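PDB 3TR0: guanylate kinase from Coxiella burnetii, which catalyses the ATP-dependent phosphorylation of GMP to GDP, probably serving to recycle GMP and, indirectly, cGMP. Local coordinates for residues E60-L73 and E80-R92. Residues are numbered along the deposited sequence; the frame is centred on the assembly and turned at random.
Sequences ETRFQAMVKEGAFL and ERHYGTEKDWVLR. With 5GP (guanosine-5'-monophosphate), chain D.
F63 and F72 pack against strand 81-86 of the guanylate kinase fold's GMP-binding sheet, on the side away from the nucleotide. F63 leaves helix 60-69 with CG anti to its backbone N (chi1 -163°), which carries the ring to the strand. H82 CB sits over one face of this ring, 3.5 Å from its centroid in a CH-pi contact, while F72 CE2 meets the opposite face and G84 N lies in plane at the edge. The H82 imidazole is slid aside, its edge turned to the carboxylate of E60, with NE2 3.9 Å from E60 OE1. Glycine suits position 84: a CB there would run into the F72 ring, whose face instead receives G84 CA at 4.2 Å from the centroid.

Strands 72-78 and 81-86 pair as an antiparallel hairpin, with F72 and E86 a non-hydrogen-bonded pair. L73 N donates to T85 O at 2.7 Å, and K87 N to A71 O at 3.0 Å. L73 then turns its methyls onto the start of helix 87-95, CD1 against K87 CG and CD2 against V90 CG1, and I112 and L115 of helix 106-115 continue this apolar patch. G70, whose positive phi favours glycine, closes helix 60-69 in a Schellman motif.

On the strand's other side, the Y83 ring turns one face to the ribose, O4' standing over its centre, and its OH donates to phosphate O2P at 2.6 Å; T85 OG1 is hydrogen-bonded to E74 OE1, and E74 OE2 to GMP. E86 N-caps helix 87-95, its two oxygens suiting first-turn N-H groups that have no carbonyl partner within the helix: OE1 accepts from W89 N, and OE2 from D88 N and from a water that also donates to A71 O at 2.8 Å.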
loop_
_atom_site.group_PDB
_atom_site.type_symbol
_atom_site.label_atom_id
_atom_site.label_comp_id
_atom_site.label_asym_id
_atom_site.label_seq_id
_atom_site.Cartn_x
_atom_site.Cartn_y
_atom_site.Cartn_z
ATOM N N GLU A 60 -8.033 -13.128 -36.075
ATOM C CA GLU A 60 -7.950 -14.407 -35.371
ATOM C C GLU A 60 -6.734 -15.223 -35.791
ATOM O O GLU A 60 -6.094 -15.867 -34.961
ATOM C CB GLU A 60 -9.214 -15.234 -35.613
ATOM C CG GLU A 60 -10.276 -15.096 -34.543
ATOM C CD GLU A 60 -11.351 -16.161 -34.662
ATOM O OE1 GLU A 60 -11.556 -16.910 -33.684
ATOM O OE2 GLU A 60 -11.987 -16.249 -35.733
ATOM N N THR A 61 -6.435 -15.212 -37.086
ATOM C CA THR A 61 -5.301 -15.959 -37.612
ATOM C C THR A 61 -4.008 -15.494 -36.956
ATOM O O THR A 61 -3.214 -16.305 -36.475
ATOM C CB THR A 61 -5.183 -15.795 -39.136
ATOM O OG1 THR A 61 -6.383 -16.271 -39.760
ATOM C CG2 THR A 61 -3.993 -16.583 -39.665
ATOM N N ARG A 62 -3.804 -14.182 -36.937
ATOM C CA ARG A 62 -2.657 -13.592 -36.255
ATOM C C ARG A 62 -2.644 -13.911 -34.759
ATOM O O ARG A 62 -1.609 -14.280 -34.205
ATOM C CB ARG A 62 -2.642 -12.078 -36.457
ATOM C CG ARG A 62 -1.661 -11.599 -37.507
ATOM C CD ARG A 62 -1.817 -10.111 -37.757
ATOM N NE ARG A 62 -3.084 -9.797 -38.412
ATOM C CZ ARG A 62 -3.460 -8.570 -38.759
ATOM N NH1 ARG A 62 -2.665 -7.538 -38.510
ATOM N NH2 ARG A 62 -4.630 -8.377 -39.354
ATOM N N PHE A 63 -3.792 -13.763 -34.107
ATOM C CA PHE A 63 -3.866 -13.974 -32.663
ATOM C C PHE A 63 -3.592 -15.429 -32.307
ATOM O O PHE A 63 -2.825 -15.720 -31.389
ATOM C CB PHE A 63 -5.229 -13.548 -32.116
ATOM C CG PHE A 63 -5.245 -13.343 -30.629
ATOM C CD1 PHE A 63 -5.255 -14.428 -29.767
ATOM C CD2 PHE A 63 -5.245 -12.067 -30.093
ATOM C CE1 PHE A 63 -5.266 -14.243 -28.399
ATOM C CE2 PHE A 63 -5.253 -11.877 -28.720
ATOM C CZ PHE A 63 -5.264 -12.967 -27.876
ATOM N N GLN A 64 -4.221 -16.344 -33.040
ATOM C CA GLN A 64 -4.031 -17.767 -32.795
ATOM C C GLN A 64 -2.564 -18.133 -32.973
ATOM O O GLN A 64 -2.006 -18.905 -32.192
ATOM C CB GLN A 64 -4.913 -18.603 -33.724
ATOM C CG GLN A 64 -4.752 -20.105 -33.542
ATOM C CD GLN A 64 -5.165 -20.574 -32.160
ATOM O OE1 GLN A 64 -4.614 -21.538 -31.629
ATOM N NE2 GLN A 64 -6.144 -19.895 -31.571
ATOM N N ALA A 65 -1.944 -17.570 -34.006
ATOM C CA ALA A 65 -0.517 -17.749 -34.229
ATOM C C ALA A 65 0.258 -17.385 -32.965
ATOM O O ALA A 65 1.018 -18.198 -32.440
ATOM C CB ALA A 65 -0.055 -16.903 -35.403
HETATM N N MSE A 66 0.051 -16.166 -32.474
HETATM C CA MSE A 66 0.734 -15.695 -31.267
HETATM C C MSE A 66 0.535 -16.637 -30.081
HETATM O O MSE A 66 1.464 -16.876 -29.310
HETATM C CB MSE A 66 0.277 -14.278 -30.901
HETATM C CG MSE A 66 1.111 -13.170 -31.523
HETATM SE SE MSE A 66 0.144 -11.478 -31.698
HETATM C CE MSE A 66 1.597 -10.374 -32.385
ATOM N N VAL A 67 -0.674 -17.175 -29.943
ATOM C CA VAL A 67 -0.974 -18.109 -28.861
ATOM C C VAL A 67 -0.127 -19.376 -28.962
ATOM O O VAL A 67 0.502 -19.789 -27.990
ATOM C CB VAL A 67 -2.463 -18.498 -28.840
ATOM C CG1 VAL A 67 -2.722 -19.543 -27.763
ATOM C CG2 VAL A 67 -3.334 -17.267 -28.622
ATOM N N LYS A 68 -0.115 -19.992 -30.143
ATOM C CA LYS A 68 0.670 -21.204 -30.365
ATOM C C LYS A 68 2.169 -20.937 -30.236
ATOM O O LYS A 68 2.928 -21.807 -29.811
ATOM C CB LYS A 68 0.361 -21.803 -31.739
ATOM C CG LYS A 68 -1.082 -22.245 -31.920
ATOM C CD LYS A 68 -1.335 -22.741 -33.336
ATOM C CE LYS A 68 -2.795 -23.111 -33.542
ATOM N NZ LYS A 68 -3.079 -23.491 -34.953
ATOM N N GLU A 69 2.589 -19.731 -30.609
ATOM C CA GLU A 69 3.997 -19.354 -30.549
ATOM C C GLU A 69 4.433 -19.034 -29.120
ATOM O O GLU A 69 5.625 -19.043 -28.809
ATOM C CB GLU A 69 4.269 -18.147 -31.452
ATOM C CG GLU A 69 3.984 -18.382 -32.927
ATOM C CD GLU A 69 4.246 -17.152 -33.779
ATOM O OE1 GLU A 69 5.216 -16.419 -33.494
ATOM O OE2 GLU A 69 3.479 -16.912 -34.734
ATOM N N GLY A 70 3.463 -18.744 -28.258
ATOM C CA GLY A 70 3.748 -18.392 -26.878
ATOM C C GLY A 70 4.118 -16.930 -26.715
ATOM O O GLY A 70 4.773 -16.550 -25.745
ATOM N N ALA A 71 3.687 -16.106 -27.666
ATOM C CA ALA A 71 4.016 -14.684 -27.671
ATOM C C ALA A 71 3.303 -13.907 -26.571
ATOM O O ALA A 71 3.645 -12.759 -26.293
ATOM C CB ALA A 71 3.702 -14.074 -29.034
ATOM N N PHE A 72 2.302 -14.524 -25.954
ATOM C CA PHE A 72 1.538 -13.841 -24.918
ATOM C C PHE A 72 1.966 -14.232 -23.508
ATOM O O PHE A 72 2.185 -15.403 -23.211
ATOM C CB PHE A 72 0.038 -14.088 -25.094
ATOM C CG PHE A 72 -0.545 -13.433 -26.311
ATOM C CD1 PHE A 72 -0.504 -12.058 -26.459
ATOM C CD2 PHE A 72 -1.148 -14.192 -27.301
ATOM C CE1 PHE A 72 -1.044 -11.452 -27.573
ATOM C CE2 PHE A 72 -1.697 -13.591 -28.410
ATOM C CZ PHE A 72 -1.640 -12.219 -28.550
ATOM N N LEU A 73 2.078 -13.230 -22.644
ATOM C CA LEU A 73 2.339 -13.445 -21.229
ATOM C C LEU A 73 1.064 -13.982 -20.613
ATOM O O LEU A 73 1.080 -14.712 -19.617
ATOM C CB LEU A 73 2.692 -12.110 -20.578
ATOM C CG LEU A 73 3.291 -12.110 -19.176
ATOM C CD1 LEU A 73 4.568 -12.923 -19.160
ATOM C CD2 LEU A 73 3.553 -10.683 -18.729
ATOM N N GLU A 80 -16.538 -13.812 -26.876
ATOM C CA GLU A 80 -16.208 -14.437 -28.156
ATOM C C GLU A 80 -15.096 -13.735 -28.936
ATOM O O GLU A 80 -14.938 -13.963 -30.136
ATOM C CB GLU A 80 -17.456 -14.569 -29.030
ATOM C CG GLU A 80 -18.565 -15.388 -28.399
ATOM C CD GLU A 80 -19.697 -15.666 -29.362
ATOM O OE1 GLU A 80 -19.413 -16.037 -30.521
ATOM O OE2 GLU A 80 -20.869 -15.505 -28.963
ATOM N N ARG A 81 -14.330 -12.888 -28.258
ATOM C CA ARG A 81 -13.175 -12.245 -28.874
ATOM C C ARG A 81 -11.924 -12.554 -28.060
ATOM O O ARG A 81 -12.011 -12.991 -26.911
ATOM C CB ARG A 81 -13.380 -10.733 -28.983
ATOM C CG ARG A 81 -14.585 -10.321 -29.817
ATOM C CD ARG A 81 -14.410 -10.687 -31.282
ATOM N NE ARG A 81 -15.557 -10.254 -32.077
ATOM C CZ ARG A 81 -15.660 -10.409 -33.393
ATOM N NH1 ARG A 81 -14.683 -10.990 -34.075
ATOM N NH2 ARG A 81 -16.743 -9.979 -34.027
ATOM N N HIS A 82 -10.762 -12.324 -28.657
ATOM C CA HIS A 82 -9.503 -12.676 -28.020
ATOM C C HIS A 82 -8.711 -11.439 -27.643
ATOM O O HIS A 82 -8.656 -10.471 -28.402
ATOM C CB HIS A 82 -8.676 -13.586 -28.929
ATOM C CG HIS A 82 -9.319 -14.911 -29.192
ATOM N ND1 HIS A 82 -9.402 -15.898 -28.235
ATOM C CD2 HIS A 82 -9.914 -15.409 -30.301
ATOM C CE1 HIS A 82 -10.020 -16.951 -28.744
ATOM N NE2 HIS A 82 -10.341 -16.679 -29.997
ATOM N N TYR A 83 -8.116 -11.484 -26.455
ATOM C CA TYR A 83 -7.269 -10.415 -25.946
ATOM C C TYR A 83 -6.031 -11.025 -25.289
ATOM O O TYR A 83 -6.114 -12.063 -24.630
ATOM C CB TYR A 83 -8.013 -9.606 -24.880
ATOM C CG TYR A 83 -9.334 -9.012 -25.313
ATOM C CD1 TYR A 83 -9.458 -7.648 -25.543
ATOM C CD2 TYR A 83 -10.463 -9.806 -25.461
ATOM C CE1 TYR A 83 -10.663 -7.094 -25.923
ATOM C CE2 TYR A 83 -11.672 -9.263 -25.844
ATOM C CZ TYR A 83 -11.767 -7.906 -26.072
ATOM O OH TYR A 83 -12.969 -7.356 -26.451
ATOM N N GLY A 84 -4.885 -10.372 -25.440
ATOM C CA GLY A 84 -3.674 -10.874 -24.822
ATOM C C GLY A 84 -2.621 -9.818 -24.561
ATOM O O GLY A 84 -2.611 -8.764 -25.196
ATOM N N THR A 85 -1.731 -10.114 -23.618
ATOM C CA THR A 85 -0.625 -9.231 -23.282
ATOM C C THR A 85 0.662 -9.762 -23.898
ATOM O O THR A 85 1.150 -10.823 -23.510
ATOM C CB THR A 85 -0.428 -9.135 -21.752
ATOM O OG1 THR A 85 -1.597 -8.566 -21.153
ATOM C CG2 THR A 85 0.774 -8.266 -21.420
ATOM N N GLU A 86 1.208 -9.026 -24.859
ATOM C CA GLU A 86 2.459 -9.425 -25.493
ATOM C C GLU A 86 3.563 -9.455 -24.437
ATOM O O GLU A 86 3.780 -8.479 -23.711
ATOM C CB GLU A 86 2.801 -8.484 -26.649
ATOM C CG GLU A 86 3.845 -9.025 -27.625
ATOM C CD GLU A 86 5.257 -8.730 -27.179
ATOM O OE1 GLU A 86 5.505 -7.597 -26.717
ATOM O OE2 GLU A 86 6.120 -9.626 -27.284
ATOM N N LYS A 87 4.244 -10.591 -24.342
ATOM C CA LYS A 87 5.169 -10.849 -23.243
ATOM C C LYS A 87 6.441 -10.003 -23.279
ATOM O O LYS A 87 6.883 -9.489 -22.253
ATOM C CB LYS A 87 5.554 -12.329 -23.212
ATOM C CG LYS A 87 6.499 -12.684 -22.075
ATOM C CD LYS A 87 7.124 -14.050 -22.277
ATOM C CE LYS A 87 7.951 -14.087 -23.550
ATOM N NZ LYS A 87 8.593 -15.415 -23.763
ATOM N N ASP A 88 7.041 -9.875 -24.456
ATOM C CA ASP A 88 8.358 -9.257 -24.545
ATOM C C ASP A 88 8.352 -7.781 -24.160
ATOM O O ASP A 88 9.269 -7.303 -23.488
ATOM C CB ASP A 88 8.966 -9.452 -25.934
ATOM C CG ASP A 88 10.467 -9.285 -25.932
ATOM O OD1 ASP A 88 11.152 -10.101 -25.279
ATOM O OD2 ASP A 88 10.964 -8.338 -26.570
ATOM N N TRP A 89 7.324 -7.054 -24.578
ATOM C CA TRP A 89 7.261 -5.634 -24.261
ATOM C C TRP A 89 7.238 -5.418 -22.752
ATOM O O TRP A 89 7.913 -4.535 -22.233
ATOM C CB TRP A 89 6.038 -4.981 -24.898
ATOM C CG TRP A 89 5.931 -3.525 -24.578
ATOM C CD1 TRP A 89 6.432 -2.487 -25.307
ATOM C CD2 TRP A 89 5.296 -2.942 -23.434
ATOM N NE1 TRP A 89 6.143 -1.293 -24.693
ATOM C CE2 TRP A 89 5.443 -1.545 -23.542
ATOM C CE3 TRP A 89 4.610 -3.466 -22.334
ATOM C CZ2 TRP A 89 4.925 -0.664 -22.595
ATOM C CZ3 TRP A 89 4.101 -2.587 -21.389
ATOM C CH2 TRP A 89 4.262 -1.204 -21.527
ATOM N N VAL A 90 6.460 -6.235 -22.054
ATOM C CA VAL A 90 6.342 -6.121 -20.604
ATOM C C VAL A 90 7.692 -6.361 -19.926
ATOM O O VAL A 90 8.120 -5.583 -19.074
ATOM C CB VAL A 90 5.302 -7.112 -20.053
ATOM C CG1 VAL A 90 5.358 -7.153 -18.535
ATOM C CG2 VAL A 90 3.902 -6.734 -20.524
ATOM N N LEU A 91 8.369 -7.431 -20.321
ATOM C CA LEU A 91 9.652 -7.764 -19.718
ATOM C C LEU A 91 10.720 -6.706 -19.997
ATOM O O LEU A 91 11.573 -6.451 -19.153
ATOM C CB LEU A 91 10.121 -9.153 -20.156
ATOM C CG LEU A 91 9.171 -10.290 -19.776
ATOM C CD1 LEU A 91 9.778 -11.641 -20.132
ATOM C CD2 LEU A 91 8.824 -10.226 -18.289
ATOM N N ARG A 92 10.679 -6.090 -21.176
ATOM C CA ARG A 92 11.587 -4.984 -21.469
ATOM C C ARG A 92 11.387 -3.815 -20.502
ATOM O O ARG A 92 12.358 -3.214 -20.030
ATOM C CB ARG A 92 11.436 -4.503 -22.911
ATOM C CG ARG A 92 11.921 -5.499 -23.942
ATOM C CD ARG A 92 12.293 -4.810 -25.249
ATOM N NE ARG A 92 11.200 -4.021 -25.818
ATOM C CZ ARG A 92 10.219 -4.524 -26.560
ATOM N NH1 ARG A 92 10.175 -5.824 -26.814
ATOM N NH2 ARG A 92 9.274 -3.730 -27.045
HETATM P P 5GP D . -13.031 -3.920 -24.758
HETATM O O1P 5GP D . -12.074 -2.814 -25.128
HETATM O O2P 5GP D . -13.451 -4.887 -25.833
HETATM O O3P 5GP D . -14.248 -3.301 -24.110
HETATM O "O5'" 5GP D . -12.449 -4.725 -23.516
HETATM C "C5'" 5GP D . -13.014 -5.962 -23.118
HETATM C "C4'" 5GP D . -12.378 -6.469 -21.851
HETATM O "O4'" 5GP D . -11.301 -7.369 -22.180
HETATM C "C3'" 5GP D . -11.711 -5.414 -20.983
HETATM O "O3'" 5GP D . -12.630 -4.707 -20.170
HETATM C "C2'" 5GP D . -10.688 -6.216 -20.187
HETATM O "O2'" 5GP D . -11.293 -6.787 -19.037
HETATM C "C1'" 5GP D . -10.338 -7.352 -21.156
HETATM N N9 5GP D . -9.006 -7.188 -21.763
HETATM C C8 5GP D . -8.535 -6.198 -22.534
HETATM N N7 5GP D . -7.255 -6.492 -22.876
HETATM C C5 5GP D . -6.940 -7.679 -22.306
HETATM C C6 5GP D . -5.808 -8.487 -22.284
HETATM O O6 5GP D . -4.762 -8.152 -22.890
HETATM N N1 5GP D . -5.844 -9.638 -21.601
HETATM C C2 5GP D . -6.942 -10.026 -20.936
HETATM N N2 5GP D . -6.964 -11.192 -20.248
HETATM N N3 5GP D . -8.050 -9.264 -20.938
HETATM C C4 5GP D . -8.058 -8.100 -21.620
HETATM O O HOH W 1 6.353 -12.174 -26.553
#